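MFP2b (Ascaris suum, PDB 2BJR) enhances polymerisation of the major sperm protein (MSP) in the amoeboid motility of Ascaris sperm, and binds a zinc ion. Local coordinates at residues K97-R101 with L157-I162; V316-D320 with R334-G338. All blocks are in the same frame, centred on the assembly; numbering follows the deposited sequence.

Contact 1. Residues K97-R101 with L157-I162; sequences KYSDR and LANMLI
K97 and L161 form an antiparallel, non-hydrogen-bonded pair, their CA atoms 4.6 Å apart, just where the 97-101 backbone leaves its strand and winds into a short 3-10 turn. That turn offers its amides to the type I turn L157-M160. Y98 N donates to M160 O at 2.8 Å, coming almost straight down the C=O axis, while S99 N reaches A158 O at 3.1 Å in the carbonyl plane, on a lone pair.

Y98 makes the largest single share of the contact. With CG anti to the backbone N (chi1 178°), the Y98 side chain runs alongside L157, pointing the same way. Y98 CB sits 3.3 Å from L157 O and Y98 CD2 3.7 Å from L157 CB; further out the L157 methyl CD1 follows CE2 and CZ of the ring. At the ring edge, CD1 of Y98 meets I162 CG2 at 4.0 Å; the other branch of I162 ends in CD1, against R101 CB. The R101 guanidinium lies over the hydroxyl-bearing end of the tyrosine ring, its NH1 offset toward the rim. It is held there by a bond from R101 NH1 to Y98 O of 2.9 Å, and R101 N reaches the same oxygen from the opposite face of the carbonyl plane.

F118 of strand 117-122 touches both Y98 and I162, and A141 of strand 140-145 packs on L157. I162 pairs through its backbone with I96, so the contact continues the pairing of strands 92-97 and 161-166 in a three-stranded antiparallel sheet, just ahead of helix 101-106.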
loop_
_atom_site.group_PDB
_atom_site.type_symbol
_atom_site.label_atom_id
_atom_site.label_comp_id
_atom_site.label_asym_id
_atom_site.label_seq_id
_atom_site.Cartn_x
_atom_site.Cartn_y
_atom_site.Cartn_z
ATOM N N LYS A 97 -19.477 5.423 2.440
ATOM C CA LYS A 97 -20.113 4.638 3.474
ATOM C C LYS A 97 -21.265 3.869 2.860
ATOM O O LYS A 97 -22.005 4.387 2.022
ATOM C CB LYS A 97 -20.668 5.507 4.594
ATOM C CG LYS A 97 -19.592 6.147 5.477
ATOM C CD LYS A 97 -20.256 6.794 6.701
ATOM C CE LYS A 97 -19.741 8.182 6.989
ATOM N NZ LYS A 97 -20.668 8.902 7.948
ATOM N N TYR A 98 -21.429 2.644 3.324
ATOM C CA TYR A 98 -22.468 1.774 2.825
ATOM C C TYR A 98 -23.834 2.475 3.021
ATOM O O TYR A 98 -24.699 2.404 2.154
ATOM C CB TYR A 98 -22.391 0.477 3.598
ATOM C CG TYR A 98 -23.423 -0.525 3.239
ATOM C CD1 TYR A 98 -23.313 -1.267 2.057
ATOM C CD2 TYR A 98 -24.520 -0.732 4.052
ATOM C CE1 TYR A 98 -24.297 -2.204 1.714
ATOM C CE2 TYR A 98 -25.496 -1.673 3.731
ATOM C CZ TYR A 98 -25.387 -2.402 2.564
ATOM O OH TYR A 98 -26.343 -3.379 2.262
ATOM N N SER A 99 -23.989 3.210 4.117
ATOM C CA SER A 99 -25.261 3.877 4.391
ATOM C C SER A 99 -25.565 4.984 3.388
ATOM O O SER A 99 -26.725 5.360 3.251
ATOM C CB SER A 99 -25.310 4.428 5.825
ATOM O OG SER A 99 -24.287 5.396 6.021
ATOM N N ASP A 100 -24.549 5.479 2.684
ATOM C CA ASP A 100 -24.703 6.581 1.724
ATOM C C ASP A 100 -24.937 6.135 0.293
ATOM O O ASP A 100 -24.943 6.992 -0.621
ATOM C CB ASP A 100 -23.464 7.496 1.756
ATOM C CG ASP A 100 -23.400 8.352 3.010
ATOM O OD1 ASP A 100 -24.486 8.591 3.610
ATOM O OD2 ASP A 100 -22.301 8.808 3.460
ATOM N N ARG A 101 -25.118 4.832 0.055
ATOM C CA ARG A 101 -25.132 4.332 -1.322
ATOM C C ARG A 101 -26.334 4.866 -2.124
ATOM O O ARG A 101 -26.189 5.192 -3.301
ATOM C CB ARG A 101 -25.084 2.801 -1.357
ATOM C CG ARG A 101 -26.249 2.081 -0.672
ATOM C CD ARG A 101 -25.936 0.590 -0.378
ATOM N NE ARG A 101 -27.082 -0.148 0.143
ATOM C CZ ARG A 101 -27.607 -0.011 1.365
ATOM N NH1 ARG A 101 -27.132 0.858 2.238
ATOM N NH2 ARG A 101 -28.641 -0.753 1.717
ATOM N N LEU A 157 -23.290 -2.791 9.224
ATOM C CA LEU A 157 -22.731 -2.428 7.917
ATOM C C LEU A 157 -22.603 -0.922 7.651
ATOM O O LEU A 157 -21.905 -0.526 6.746
ATOM C CB LEU A 157 -23.618 -3.019 6.802
ATOM C CG LEU A 157 -23.819 -4.528 6.918
ATOM C CD1 LEU A 157 -24.558 -4.987 5.666
ATOM C CD2 LEU A 157 -22.481 -5.263 7.049
ATOM N N ALA A 158 -23.304 -0.085 8.428
ATOM C CA ALA A 158 -23.565 1.316 8.049
ATOM C C ALA A 158 -22.348 2.149 7.671
ATOM O O ALA A 158 -22.358 2.910 6.695
ATOM C CB ALA A 158 -24.351 2.017 9.187
ATOM N N ASN A 159 -21.290 1.993 8.444
ATOM C CA ASN A 159 -20.062 2.775 8.264
ATOM C C ASN A 159 -18.967 2.018 7.522
ATOM O O ASN A 159 -17.872 2.549 7.319
ATOM C CB ASN A 159 -19.513 3.200 9.615
ATOM C CG ASN A 159 -20.525 3.982 10.461
ATOM O OD1 ASN A 159 -20.603 3.779 11.689
ATOM N ND2 ASN A 159 -21.303 4.830 9.822
HETATM N N MSE A 160 -19.230 0.786 7.112
HETATM C CA MSE A 160 -18.278 0.077 6.244
HETATM C C MSE A 160 -18.256 0.779 4.890
HETATM O O MSE A 160 -19.195 1.494 4.530
HETATM C CB MSE A 160 -18.691 -1.401 6.107
HETATM C CG MSE A 160 -18.678 -2.091 7.408
HETATM SE SE MSE A 160 -18.796 -4.006 7.191
HETATM C CE MSE A 160 -19.062 -4.504 9.072
ATOM N N LEU A 161 -17.189 0.585 4.134
ATOM C CA LEU A 161 -16.961 1.317 2.904
ATOM C C LEU A 161 -17.117 0.396 1.681
ATOM O O LEU A 161 -16.627 -0.712 1.672
ATOM C CB LEU A 161 -15.566 1.922 2.921
ATOM C CG LEU A 161 -15.200 2.757 4.145
ATOM C CD1 LEU A 161 -13.767 3.251 3.987
ATOM C CD2 LEU A 161 -16.158 3.895 4.267
ATOM N N ILE A 162 -17.751 0.920 0.638
ATOM C CA ILE A 162 -17.893 0.277 -0.674
ATOM C C ILE A 162 -17.415 1.241 -1.746
ATOM O O ILE A 162 -17.257 2.454 -1.471
ATOM C CB ILE A 162 -19.351 -0.160 -0.905
ATOM C CG1 ILE A 162 -20.312 1.039 -0.915
ATOM C CG2 ILE A 162 -19.748 -1.089 0.187
ATOM C CD1 ILE A 162 -21.745 0.753 -1.422
#

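Contact 2. Residues V316-D320 with R334-G338; sequences VLIVD and RATIG
L317 reaches across to A335-I337, where the two strands pass almost at right angles (80°) with their axes 7.6 Å apart and no hydrogen bond between them. Its CB points at the facing strand, and from there the branches divide the work. L317 CG lies 4.1 Å from A335 CB. CD1 of L317 goes on along that alanine, 4.0 Å from A335 CB, and also comes near the carbonyl oxygen of T336. The other tip, L317 CD2, lies over the backbone of T336, 3.8 Å from T336 C, and touches I337 CG2 at 4.0 Å. T336 itself directs its CB to the far side of the strand, where OG1 is hydrogen-bonded to E343, and so leaves its main chain to the leucine.

I337 closes the other end of the patch with two separate branches. CG2 faces L317, while CG1, set between the backbone N and the carbonyl carbon (chi1 51°), carries I337 CD1 out to V319, 4.1 Å from V319 CG2. These two side chains cross at a slant. All five touching residues are buried; L317, V319, A335 and I337 meet through carbon atoms, and L317 also rests on the main chain of A335 and T336.

Strand 322-329 is the go-between, pairing antiparallel with both 313-319 and 334-339: I324 bonds through its backbone to L317, and K327 to T336. Such a steep angle between second-neighbour strands shows how strongly this antiparallel sheet curls, bringing residues from one of its faces together. L346 of strand 342-347 and C354 also touch L317.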
loop_
_atom_site.group_PDB
_atom_site.type_symbol
_atom_site.label_atom_id
_atom_site.label_comp_id
_atom_site.label_asym_id
_atom_site.label_seq_id
_atom_site.Cartn_x
_atom_site.Cartn_y
_atom_site.Cartn_z
ATOM N N VAL A 316 18.693 5.208 7.014
ATOM C CA VAL A 316 20.024 5.094 6.495
ATOM C C VAL A 316 20.923 4.720 7.675
ATOM O O VAL A 316 20.951 5.426 8.697
ATOM C CB VAL A 316 20.477 6.447 5.911
ATOM C CG1 VAL A 316 21.889 6.369 5.436
ATOM C CG2 VAL A 316 19.552 6.887 4.780
ATOM N N LEU A 317 21.639 3.617 7.531
ATOM C CA LEU A 317 22.608 3.130 8.496
ATOM C C LEU A 317 23.993 3.615 8.106
ATOM O O LEU A 317 24.263 3.839 6.928
ATOM C CB LEU A 317 22.645 1.599 8.489
ATOM C CG LEU A 317 21.536 0.860 9.237
ATOM C CD1 LEU A 317 20.213 1.126 8.594
ATOM C CD2 LEU A 317 21.847 -0.621 9.305
ATOM N N ILE A 318 24.861 3.762 9.104
ATOM C CA ILE A 318 26.281 3.980 8.875
ATOM C C ILE A 318 27.025 2.678 9.146
ATOM O O ILE A 318 27.054 2.215 10.279
ATOM C CB ILE A 318 26.834 5.078 9.817
ATOM C CG1 ILE A 318 26.043 6.371 9.674
ATOM C CG2 ILE A 318 28.314 5.305 9.560
ATOM C CD1 ILE A 318 25.985 6.921 8.269
ATOM N N VAL A 319 27.583 2.088 8.100
ATOM C CA VAL A 319 28.254 0.800 8.138
ATOM C C VAL A 319 29.622 0.953 7.471
ATOM O O VAL A 319 29.718 1.347 6.295
ATOM C CB VAL A 319 27.438 -0.256 7.356
ATOM C CG1 VAL A 319 28.208 -1.612 7.237
ATOM C CG2 VAL A 319 26.141 -0.461 7.997
ATOM N N ASP A 320 30.692 0.670 8.214
ATOM C CA ASP A 320 32.036 0.807 7.668
ATOM C C ASP A 320 32.255 2.268 7.274
ATOM O O ASP A 320 32.899 2.554 6.281
ATOM C CB ASP A 320 32.230 -0.104 6.431
ATOM C CG ASP A 320 32.259 -1.608 6.775
ATOM O OD1 ASP A 320 32.422 -1.959 7.975
ATOM O OD2 ASP A 320 32.121 -2.504 5.888
ATOM N N ARG A 334 16.654 -1.364 16.773
ATOM C CA ARG A 334 17.303 -2.291 15.860
ATOM C C ARG A 334 17.280 -1.663 14.465
ATOM O O ARG A 334 16.341 -0.929 14.144
ATOM C CB ARG A 334 16.490 -3.567 15.843
ATOM C CG ARG A 334 17.130 -4.754 15.197
ATOM C CD ARG A 334 16.442 -6.079 15.599
ATOM N NE ARG A 334 17.137 -7.215 15.051
ATOM C CZ ARG A 334 16.837 -7.795 13.901
ATOM N NH1 ARG A 334 15.886 -7.298 13.130
ATOM N NH2 ARG A 334 17.558 -8.818 13.489
ATOM N N ALA A 335 18.297 -1.925 13.678
ATOM C CA ALA A 335 18.344 -1.457 12.291
ATOM C C ALA A 335 19.177 -2.411 11.473
ATOM O O ALA A 335 20.220 -2.939 11.932
ATOM C CB ALA A 335 18.938 -0.039 12.236
ATOM N N THR A 336 18.728 -2.657 10.246
ATOM C CA THR A 336 19.423 -3.586 9.361
ATOM C C THR A 336 19.413 -3.207 7.881
ATOM O O THR A 336 18.650 -2.347 7.460
ATOM C CB THR A 336 18.861 -5.029 9.510
ATOM O OG1 THR A 336 17.723 -5.238 8.679
ATOM C CG2 THR A 336 18.303 -5.324 10.885
ATOM N N ILE A 337 20.318 -3.840 7.131
ATOM C CA ILE A 337 20.366 -3.727 5.685
ATOM C C ILE A 337 20.581 -5.122 5.119
ATOM O O ILE A 337 21.090 -6.023 5.822
ATOM C CB ILE A 337 21.522 -2.837 5.216
ATOM C CG1 ILE A 337 22.863 -3.265 5.858
ATOM C CG2 ILE A 337 21.229 -1.419 5.471
ATOM C CD1 ILE A 337 24.095 -2.635 5.173
ATOM N N GLY A 338 20.183 -5.293 3.873
ATOM C CA GLY A 338 20.687 -6.371 3.067
ATOM C C GLY A 338 21.996 -5.923 2.459
ATOM O O GLY A 338 22.036 -4.881 1.825
#

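Both segments of contact 1 precede both segments of contact 2 in the chain. The contacts lie on opposite sides of the chain's centre, 44 Å apart between centres and about 32 Å between nearest atoms. Contact 1 belongs to the three-stranded antiparallel sheet that holds 92-97 and 161-166, contact 2 to the curled antiparallel sheet that holds 313-319 and 334-339. The protein carries two cytosolic motility protein regions, and each contact lies within a different one, so neither joins the two to each other. The zinc ligands C174, C176 and C179 fall between the contacts in sequence, H86, which completes the site, comes before contact 1, and neither contact takes part in it.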